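Local coordinates for cell division control protein 73 (Saccharomyces cerevisiae, PDB 3V46) that serves as a subunit of the PAF1 complex in RNA polymerase II transcription, its Ras-like C-terminal domain promoting association of that complex with chromatin, at residues A[16-21]-A[83-88]; A[37-42]-A[148-153]; A[90-95]-A[116-121]. All coordinates share one frame; numbering follows the deposited sequence.

Contact 1: A[16-21]-A[83-88]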
loop_
_atom_site.group_PDB
_atom_site.type_symbol
_atom_site.label_atom_id
_atom_site.label_comp_id
_atom_site.label_asym_id
_atom_site.label_seq_id
_atom_site.Cartn_x
_atom_site.Cartn_y
_atom_site.Cartn_z
ATOM N N ILE A 16 -2.115 6.211 7.364
ATOM C CA ILE A 16 -1.367 4.975 7.463
ATOM C C ILE A 16 -1.601 4.094 6.243
ATOM O O ILE A 16 -2.730 3.966 5.762
ATOM C CB ILE A 16 -1.782 4.204 8.724
ATOM C CG1 ILE A 16 -1.524 5.069 9.968
ATOM C CG2 ILE A 16 -1.043 2.890 8.817
ATOM C CD1 ILE A 16 -2.140 4.536 11.253
ATOM N N ILE A 17 -0.522 3.494 5.747
ATOM C CA ILE A 17 -0.582 2.498 4.691
ATOM C C ILE A 17 -0.095 1.186 5.274
ATOM O O ILE A 17 0.975 1.125 5.876
ATOM C CB ILE A 17 0.301 2.884 3.489
ATOM C CG1 ILE A 17 -0.172 4.207 2.871
ATOM C CG2 ILE A 17 0.254 1.784 2.428
ATOM C CD1 ILE A 17 0.699 4.744 1.709
ATOM N N LEU A 18 -0.884 0.132 5.124
ATOM C CA LEU A 18 -0.478 -1.183 5.616
ATOM C C LEU A 18 0.120 -1.989 4.480
ATOM O O LEU A 18 -0.511 -2.166 3.448
ATOM C CB LEU A 18 -1.670 -1.944 6.173
ATOM C CG LEU A 18 -2.458 -1.278 7.282
ATOM C CD1 LEU A 18 -3.566 -2.210 7.756
ATOM C CD2 LEU A 18 -1.531 -0.930 8.412
ATOM N N ILE A 19 1.327 -2.498 4.699
ATOM C CA ILE A 19 2.017 -3.319 3.717
ATOM C C ILE A 19 2.695 -4.489 4.428
ATOM O O ILE A 19 3.925 -4.553 4.529
ATOM C CB ILE A 19 3.010 -2.483 2.873
ATOM C CG1 ILE A 19 3.581 -3.326 1.726
ATOM C CG2 ILE A 19 4.118 -1.883 3.752
ATOM C CD1 ILE A 19 4.302 -2.523 0.676
ATOM N N PRO A 20 1.893 -5.413 4.950
ATOM C CA PRO A 20 2.534 -6.640 5.427
ATOM C C PRO A 20 3.064 -7.418 4.228
ATOM O O PRO A 20 2.655 -7.154 3.095
ATOM C CB PRO A 20 1.387 -7.400 6.061
ATOM C CG PRO A 20 0.214 -7.027 5.215
ATOM C CD PRO A 20 0.429 -5.535 4.932
ATOM N N SER A 21 3.970 -8.348 4.458
ATOM C CA SER A 21 4.536 -9.079 3.343
ATOM C C SER A 21 4.396 -10.580 3.505
ATOM O O SER A 21 4.290 -11.095 4.615
ATOM C CB SER A 21 6.020 -8.721 3.144
ATOM O OG SER A 21 6.829 -9.114 4.246
ATOM N N GLU A 83 -8.973 3.969 17.138
ATOM C CA GLU A 83 -9.003 5.133 16.252
ATOM C C GLU A 83 -7.835 5.159 15.255
ATOM O O GLU A 83 -7.916 5.830 14.225
ATOM C CB GLU A 83 -9.107 6.445 17.042
ATOM C CG GLU A 83 -8.136 6.609 18.205
ATOM C CD GLU A 83 -8.378 7.907 18.970
ATOM O OE1 GLU A 83 -9.286 8.669 18.572
ATOM O OE2 GLU A 83 -7.665 8.171 19.963
ATOM N N TYR A 84 -6.763 4.421 15.544
ATOM C CA TYR A 84 -5.676 4.269 14.586
ATOM C C TYR A 84 -6.223 3.662 13.299
ATOM O O TYR A 84 -5.764 3.975 12.206
ATOM C CB TYR A 84 -4.565 3.360 15.128
ATOM C CG TYR A 84 -3.534 4.045 15.995
ATOM C CD1 TYR A 84 -2.427 4.663 15.433
ATOM C CD2 TYR A 84 -3.650 4.048 17.378
ATOM C CE1 TYR A 84 -1.475 5.282 16.222
ATOM C CE2 TYR A 84 -2.707 4.668 18.174
ATOM C CZ TYR A 84 -1.620 5.280 17.590
ATOM O OH TYR A 84 -0.673 5.893 18.378
ATOM N N TRP A 85 -7.201 2.779 13.430
ATOM C CA TRP A 85 -7.755 2.114 12.255
ATOM C C TRP A 85 -8.457 3.081 11.308
ATOM O O TRP A 85 -8.497 2.841 10.104
ATOM C CB TRP A 85 -8.693 0.981 12.667
ATOM C CG TRP A 85 -7.914 -0.195 13.097
ATOM C CD1 TRP A 85 -7.689 -0.625 14.375
ATOM C CD2 TRP A 85 -7.191 -1.079 12.239
ATOM N NE1 TRP A 85 -6.878 -1.737 14.358
ATOM C CE2 TRP A 85 -6.561 -2.035 13.058
ATOM C CE3 TRP A 85 -7.026 -1.161 10.855
ATOM C CZ2 TRP A 85 -5.770 -3.051 12.538
ATOM C CZ3 TRP A 85 -6.241 -2.173 10.342
ATOM C CH2 TRP A 85 -5.634 -3.110 11.181
ATOM N N ASP A 86 -8.994 4.174 11.839
ATOM C CA ASP A 86 -9.664 5.165 11.000
ATOM C C ASP A 86 -8.671 5.900 10.116
ATOM O O ASP A 86 -9.070 6.560 9.150
ATOM C CB ASP A 86 -10.411 6.193 11.849
ATOM C CG ASP A 86 -11.550 5.592 12.635
ATOM O OD1 ASP A 86 -12.174 4.635 12.137
ATOM O OD2 ASP A 86 -11.830 6.091 13.754
ATOM N N ARG A 87 -7.384 5.796 10.459
ATOM C CA ARG A 87 -6.311 6.490 9.752
ATOM C C ARG A 87 -5.759 5.679 8.587
ATOM O O ARG A 87 -4.954 6.180 7.813
ATOM C CB ARG A 87 -5.162 6.814 10.714
ATOM C CG ARG A 87 -5.519 7.856 11.778
ATOM C CD ARG A 87 -4.486 7.901 12.893
ATOM N NE ARG A 87 -3.144 8.207 12.412
ATOM C CZ ARG A 87 -2.051 8.161 13.164
ATOM N NH1 ARG A 87 -2.139 7.838 14.448
ATOM N NH2 ARG A 87 -0.870 8.443 12.642
ATOM N N VAL A 88 -6.164 4.419 8.472
ATOM C CA VAL A 88 -5.648 3.557 7.412
ATOM C C VAL A 88 -6.319 3.945 6.098
ATOM O O VAL A 88 -7.543 3.872 5.971
ATOM C CB VAL A 88 -5.885 2.068 7.741
ATOM C CG1 VAL A 88 -5.510 1.173 6.565
ATOM C CG2 VAL A 88 -5.089 1.663 8.970
#

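Contact 2: A[37-42]-A[148-153]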
loop_
_atom_site.group_PDB
_atom_site.type_symbol
_atom_site.label_atom_id
_atom_site.label_comp_id
_atom_site.label_asym_id
_atom_site.label_seq_id
_atom_site.Cartn_x
_atom_site.Cartn_y
_atom_site.Cartn_z
ATOM N N LEU A 37 9.281 6.866 -4.160
ATOM C CA LEU A 37 9.976 8.143 -4.216
ATOM C C LEU A 37 10.881 8.278 -5.433
ATOM O O LEU A 37 11.024 9.372 -5.988
ATOM C CB LEU A 37 10.796 8.366 -2.944
ATOM C CG LEU A 37 9.950 8.555 -1.684
ATOM C CD1 LEU A 37 10.848 8.864 -0.506
ATOM C CD2 LEU A 37 8.921 9.667 -1.876
ATOM N N GLU A 38 11.507 7.180 -5.843
ATOM C CA GLU A 38 12.471 7.246 -6.929
ATOM C C GLU A 38 11.966 6.579 -8.196
ATOM O O GLU A 38 12.648 6.601 -9.218
ATOM C CB GLU A 38 13.782 6.596 -6.501
ATOM C CG GLU A 38 14.371 7.183 -5.233
ATOM C CD GLU A 38 15.793 6.723 -4.994
ATOM O OE1 GLU A 38 16.004 5.506 -4.799
ATOM O OE2 GLU A 38 16.701 7.581 -5.018
ATOM N N SER A 39 10.780 5.977 -8.122
ATOM C CA SER A 39 10.217 5.239 -9.244
ATOM C C SER A 39 11.212 4.183 -9.679
ATOM O O SER A 39 11.391 3.914 -10.868
ATOM C CB SER A 39 9.874 6.169 -10.402
ATOM O OG SER A 39 8.981 7.180 -9.979
ATOM N N LYS A 40 11.856 3.574 -8.691
ATOM C CA LYS A 40 12.861 2.557 -8.951
ATOM C C LYS A 40 12.430 1.275 -8.272
ATOM O O LYS A 40 12.380 1.202 -7.050
ATOM C CB LYS A 40 14.226 3.007 -8.426
ATOM C CG LYS A 40 14.824 4.165 -9.217
ATOM C CD LYS A 40 16.194 4.575 -8.695
ATOM C CE LYS A 40 16.785 5.719 -9.520
ATOM N NZ LYS A 40 15.840 6.867 -9.676
ATOM N N TYR A 41 12.086 0.273 -9.072
ATOM C CA TYR A 41 11.728 -1.030 -8.535
ATOM C C TYR A 41 12.956 -1.920 -8.307
ATOM O O TYR A 41 13.763 -2.133 -9.219
ATOM C CB TYR A 41 10.732 -1.780 -9.429
ATOM C CG TYR A 41 10.440 -3.095 -8.782
ATOM C CD1 TYR A 41 9.545 -3.172 -7.733
ATOM C CD2 TYR A 41 11.133 -4.245 -9.143
ATOM C CE1 TYR A 41 9.316 -4.340 -7.085
ATOM C CE2 TYR A 41 10.903 -5.438 -8.495
ATOM C CZ TYR A 41 9.999 -5.469 -7.459
ATOM O OH TYR A 41 9.776 -6.632 -6.793
ATOM N N VAL A 42 13.074 -2.455 -7.094
ATOM C CA VAL A 42 14.175 -3.343 -6.723
ATOM C C VAL A 42 13.629 -4.534 -5.950
ATOM O O VAL A 42 12.766 -4.370 -5.105
ATOM C CB VAL A 42 15.185 -2.614 -5.813
ATOM C CG1 VAL A 42 16.315 -3.545 -5.399
ATOM C CG2 VAL A 42 15.727 -1.378 -6.514
ATOM N N LYS A 148 8.500 1.266 -17.517
ATOM C CA LYS A 148 7.109 1.606 -17.226
ATOM C C LYS A 148 6.937 2.085 -15.783
ATOM O O LYS A 148 5.870 2.587 -15.418
ATOM C CB LYS A 148 6.171 0.403 -17.452
ATOM C CG LYS A 148 6.092 -0.156 -18.897
ATOM C CD LYS A 148 5.208 -1.409 -18.920
ATOM C CE LYS A 148 5.085 -2.026 -20.325
ATOM N NZ LYS A 148 4.456 -3.386 -20.307
ATOM N N ASP A 149 7.971 1.936 -14.958
ATOM C CA ASP A 149 7.798 2.158 -13.524
ATOM C C ASP A 149 7.407 3.597 -13.214
ATOM O O ASP A 149 6.616 3.848 -12.309
ATOM C CB ASP A 149 9.072 1.827 -12.753
ATOM C CG ASP A 149 9.378 0.338 -12.710
ATOM O OD1 ASP A 149 8.582 -0.495 -13.202
ATOM O OD2 ASP A 149 10.438 0.010 -12.161
ATOM N N VAL A 150 7.979 4.549 -13.942
ATOM C CA VAL A 150 7.672 5.952 -13.700
ATOM C C VAL A 150 6.172 6.198 -13.807
ATOM O O VAL A 150 5.584 6.907 -12.979
ATOM C CB VAL A 150 8.437 6.876 -14.672
ATOM C CG1 VAL A 150 7.747 8.225 -14.777
ATOM C CG2 VAL A 150 9.869 7.043 -14.200
ATOM N N GLU A 151 5.552 5.609 -14.819
ATOM C CA GLU A 151 4.130 5.806 -15.058
ATOM C C GLU A 151 3.294 5.040 -14.040
ATOM O O GLU A 151 2.272 5.541 -13.577
ATOM C CB GLU A 151 3.754 5.384 -16.484
ATOM C CG GLU A 151 2.252 5.304 -16.748
ATOM C CD GLU A 151 1.573 6.664 -16.799
ATOM O OE1 GLU A 151 2.282 7.695 -16.828
ATOM O OE2 GLU A 151 0.320 6.697 -16.817
ATOM N N VAL A 152 3.736 3.838 -13.678
ATOM C CA VAL A 152 3.028 3.060 -12.663
ATOM C C VAL A 152 3.005 3.841 -11.353
ATOM O O VAL A 152 1.977 3.941 -10.694
ATOM C CB VAL A 152 3.660 1.675 -12.439
ATOM C CG1 VAL A 152 3.036 0.987 -11.233
ATOM C CG2 VAL A 152 3.483 0.811 -13.664
ATOM N N VAL A 153 4.136 4.422 -10.986
ATOM C CA VAL A 153 4.210 5.160 -9.734
ATOM C C VAL A 153 3.392 6.449 -9.783
ATOM O O VAL A 153 2.724 6.791 -8.808
ATOM C CB VAL A 153 5.674 5.421 -9.333
ATOM C CG1 VAL A 153 5.760 6.320 -8.123
ATOM C CG2 VAL A 153 6.368 4.086 -9.072
HETATM O O HOH W 1 6.789 8.518 -11.200
#

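Contact 3: A[90-95]-A[116-121]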
loop_
_atom_site.group_PDB
_atom_site.type_symbol
_atom_site.label_atom_id
_atom_site.label_comp_id
_atom_site.label_asym_id
_atom_site.label_seq_id
_atom_site.Cartn_x
_atom_site.Cartn_y
_atom_site.Cartn_z
ATOM N N ALA A 90 -4.782 3.051 2.855
ATOM C CA ALA A 90 -4.475 2.082 1.807
ATOM C C ALA A 90 -3.906 0.832 2.424
ATOM O O ALA A 90 -3.188 0.887 3.430
ATOM C CB ALA A 90 -3.498 2.670 0.797
ATOM N N ILE A 91 -4.227 -0.295 1.793
ATOM C CA ILE A 91 -3.767 -1.604 2.215
ATOM C C ILE A 91 -3.234 -2.337 0.995
ATOM O O ILE A 91 -3.960 -2.542 0.012
ATOM C CB ILE A 91 -4.910 -2.409 2.864
ATOM C CG1 ILE A 91 -5.434 -1.668 4.115
ATOM C CG2 ILE A 91 -4.443 -3.818 3.235
ATOM C CD1 ILE A 91 -6.648 -2.280 4.733
ATOM N N PHE A 92 -1.953 -2.703 1.043
ATOM C CA PHE A 92 -1.374 -3.578 0.045
ATOM C C PHE A 92 -1.619 -5.003 0.490
ATOM O O PHE A 92 -1.358 -5.348 1.645
ATOM C CB PHE A 92 0.131 -3.339 -0.096
ATOM C CG PHE A 92 0.497 -2.050 -0.779
ATOM C CD1 PHE A 92 -0.192 -0.882 -0.528
ATOM C CD2 PHE A 92 1.545 -2.005 -1.661
ATOM C CE1 PHE A 92 0.167 0.305 -1.159
ATOM C CE2 PHE A 92 1.905 -0.821 -2.284
ATOM C CZ PHE A 92 1.228 0.328 -2.024
ATOM N N THR A 93 -2.090 -5.845 -0.427
ATOM C CA THR A 93 -2.456 -7.210 -0.075
ATOM C C THR A 93 -1.471 -8.244 -0.598
ATOM O O THR A 93 -0.900 -8.103 -1.682
ATOM C CB THR A 93 -3.848 -7.572 -0.617
ATOM O OG1 THR A 93 -3.848 -7.441 -2.043
ATOM C CG2 THR A 93 -4.901 -6.668 -0.037
ATOM N N THR A 94 -1.295 -9.290 0.197
ATOM C CA THR A 94 -0.375 -10.371 -0.111
ATOM C C THR A 94 -1.070 -11.416 -0.941
ATOM O O THR A 94 -0.430 -12.191 -1.633
ATOM C CB THR A 94 0.096 -11.079 1.172
ATOM O OG1 THR A 94 -1.040 -11.631 1.847
ATOM C CG2 THR A 94 0.811 -10.101 2.092
ATOM N N GLY A 95 -2.393 -11.449 -0.839
ATOM C CA GLY A 95 -3.172 -12.503 -1.458
ATOM C C GLY A 95 -3.627 -13.574 -0.482
ATOM O O GLY A 95 -4.344 -14.479 -0.873
ATOM N N LYS A 116 -8.982 1.607 0.790
ATOM C CA LYS A 116 -8.502 1.310 -0.547
ATOM C C LYS A 116 -7.487 0.178 -0.525
ATOM O O LYS A 116 -6.500 0.231 0.200
ATOM C CB LYS A 116 -7.877 2.569 -1.141
ATOM C CG LYS A 116 -7.225 2.356 -2.467
ATOM C CD LYS A 116 -8.227 2.438 -3.563
ATOM C CE LYS A 116 -7.564 2.318 -4.918
ATOM N NZ LYS A 116 -8.579 2.289 -5.986
ATOM N N GLY A 117 -7.746 -0.860 -1.311
ATOM C CA GLY A 117 -6.840 -1.983 -1.430
ATOM C C GLY A 117 -6.115 -2.035 -2.767
ATOM O O GLY A 117 -6.652 -1.629 -3.804
ATOM N N TYR A 118 -4.889 -2.549 -2.722
ATOM C CA TYR A 118 -4.052 -2.750 -3.900
ATOM C C TYR A 118 -3.486 -4.157 -3.874
ATOM O O TYR A 118 -3.205 -4.703 -2.804
ATOM C CB TYR A 118 -2.873 -1.766 -3.922
ATOM C CG TYR A 118 -3.275 -0.322 -4.061
ATOM C CD1 TYR A 118 -3.523 0.458 -2.942
ATOM C CD2 TYR A 118 -3.418 0.260 -5.308
ATOM C CE1 TYR A 118 -3.883 1.764 -3.054
ATOM C CE2 TYR A 118 -3.786 1.592 -5.431
ATOM C CZ TYR A 118 -4.013 2.332 -4.293
ATOM O OH TYR A 118 -4.386 3.651 -4.389
ATOM N N TYR A 119 -3.332 -4.740 -5.058
ATOM C CA TYR A 119 -2.654 -6.009 -5.221
ATOM C C TYR A 119 -1.643 -5.855 -6.360
ATOM O O TYR A 119 -2.017 -5.737 -7.519
ATOM C CB TYR A 119 -3.638 -7.143 -5.538
ATOM C CG TYR A 119 -2.954 -8.472 -5.749
ATOM C CD1 TYR A 119 -2.501 -9.221 -4.671
ATOM C CD2 TYR A 119 -2.766 -8.984 -7.025
ATOM C CE1 TYR A 119 -1.870 -10.429 -4.849
ATOM C CE2 TYR A 119 -2.145 -10.202 -7.217
ATOM C CZ TYR A 119 -1.694 -10.917 -6.126
ATOM O OH TYR A 119 -1.084 -12.131 -6.305
ATOM N N PHE A 120 -0.364 -5.842 -6.018
ATOM C CA PHE A 120 0.703 -5.707 -7.003
ATOM C C PHE A 120 1.243 -7.082 -7.370
ATOM O O PHE A 120 1.428 -7.949 -6.505
ATOM C CB PHE A 120 1.856 -4.855 -6.444
ATOM C CG PHE A 120 1.592 -3.374 -6.456
ATOM C CD1 PHE A 120 0.831 -2.780 -5.460
ATOM C CD2 PHE A 120 2.126 -2.574 -7.454
ATOM C CE1 PHE A 120 0.607 -1.415 -5.469
ATOM C CE2 PHE A 120 1.913 -1.210 -7.460
ATOM C CZ PHE A 120 1.145 -0.633 -6.475
ATOM N N HIS A 121 1.495 -7.283 -8.658
ATOM C CA HIS A 121 2.056 -8.539 -9.124
ATOM C C HIS A 121 2.792 -8.337 -10.441
ATOM O O HIS A 121 2.670 -7.292 -11.084
ATOM C CB HIS A 121 0.954 -9.582 -9.299
ATOM C CG HIS A 121 -0.013 -9.248 -10.387
ATOM N ND1 HIS A 121 0.006 -9.873 -11.616
ATOM C CD2 HIS A 121 -1.020 -8.346 -10.438
ATOM C CE1 HIS A 121 -0.950 -9.370 -12.375
ATOM N NE2 HIS A 121 -1.585 -8.440 -11.686
HETATM O O HOH W 2 0.213 -6.055 -3.161
HETATM O O HOH W 3 -0.606 -14.050 -3.707
#

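Contact 1: A[16-21]-A[83-88]
Ile16 and Val88 pair as neighbours at the start of two parallel strands in the central sheet of the Ras-like domain. One backbone hydrogen bond crosses between the segments. It runs from Ile16 N to Arg87 O over 2.9 Å, with an angle of 160° at the hydrogen. A CA-H...O contact from Val88 CA to Ile16 O, 3.4 Å long, follows beside it. Ile16 also bonds through its backbone to Val89, so the strand pairing continues past the turn.

The apolar contacts fall into two groups. In the first, the CD1 end of Ile16 reaches Tyr84 and Arg87. CG1 lies anti to the carbonyl carbon (chi1 -59°), and the extended chi2 carries CD1 to 3.8 Å from Arg87 CB. The same methyl sits over one face of the Arg87 guanidinium, offset toward its rim. It also meets the edge of the Tyr84 ring, where Ile16 CD1 is 4.2 Å from Tyr84 CD1. In the second group, Leu18 crosses Trp85 and Val88 at about right angles. Leu18 CD1 touches Trp85 CZ3 at 3.7 Å, and Leu18 CG lies 4.0 Å from Val88 CG1. Trp85 in turn stacks its ring on Phe79.

The polar end of Arg87 is bonded away from the pair, with NH2 giving a hydrogen bond to Asp14 O just before the strand. Arg87 CB and one guanidinium face pack against Ile16 CD1. The chemistry is mostly apolar: one backbone hydrogen bond joins the segments, and the rest is largely apolar contact of Ile16 and Leu18 with Tyr84, Trp85, Arg87 and Val88, at the turn that leads into strand 88-92.

Contact 2: A[37-42]-A[148-153]
Ser39 OG and Val150 O are joined by one water, which donates to Val150 O over 2.7 Å and bonds Ser39 OG at 2.8 Å. The contact sets the turn that ends helix 32-38 against the first turn of helix 149-166, the last helix of this Ras-like domain. Ser39 is the first residue to leave the helix, and its phi is positive (55°). No direct hydrogen bond links the two segments.

Ser39 carries most of the packing. Its CB meets Val150 CG2 at 3.9 Å. Its OG lies anti to the carbonyl carbon (chi1 -57°), and Ser39 OG is 3.8 Å from Val153 CB. The hydroxyl thus has a valine beside it and the water as a polar partner.

Asp149 packs against Ser39 O and the CB of Tyr41. Asp149 CB is 3.6 Å from Ser39 O. Its carboxylate forms a salt bridge with Arg146 through OD2, which probably favours the charged form. The Tyr41 ring leads away from helix 149-166, and its OH bonds to Ile26 O. What remains at the contact is the root of that side chain, with Tyr41 CB 3.3 Å from Asp149 OD2.

Contact 3: A[90-95]-A[116-121]
Phe92, Tyr118 and Phe120 form an aromatic cluster on one side of the sheet. The Phe92 and Phe120 rings are nearly parallel, at 17°, but are slid apart and barely overlap. Phe92 CE2 comes within 3.5 Å of Phe120 CE1. Phe92 meets Tyr118 obliquely, with planes at 48°, while Tyr118 CB lies over a face of the Phe92 ring. Ala90 CB touches the Tyr118 ring at its edge, 4.0 Å from Tyr118 CE1. Phe156 of helix 149-166 meets both Tyr118 and Phe120.

Backbone hydrogen bonds join the two strands. Ile91 N bonds to Lys116 O at 2.8 Å, and Tyr118 N to Ile91 O at 2.9 Å. Tyr118 O is gripped twice by Thr93, by N and by OG1, each at 2.9 Å. Thr93 OG1 sits between the backbone N and the carbonyl carbon (chi1 60°), which turns it toward that oxygen and the edge of the Tyr119 ring.

Past these bonds a water bridges the segments, accepting from Phe120 N and donating to Thr93 O. This is the parallel pairing of a beta-alpha-beta crossover, with helix 108-114 as the connection, as in the Ras-like fold.

How the contacts relate
Contacts 1 and 3 lie in one sheet and share strand 88-92. Their centres are about 12 Å apart. Leu18 N bonds to Ala90 O at 3.0 Å and Leu18 O to Phe92 N at 2.9 Å, so strand 88-92 is flanked by strand 16-18 and strand 116-122. Contact 2 lies off the sheet, on the opposite side of the chain's centre from contact 1. The centres of contacts 1 and 2 are about 23 Å apart. Contact 2 does not touch contact 3; the nearest atoms of the two are about 5 Å apart. Helix 149-166 links them: it begins in contact 2 and packs on the aromatic side of contact 3. This Ras-like domain does not bind GTP.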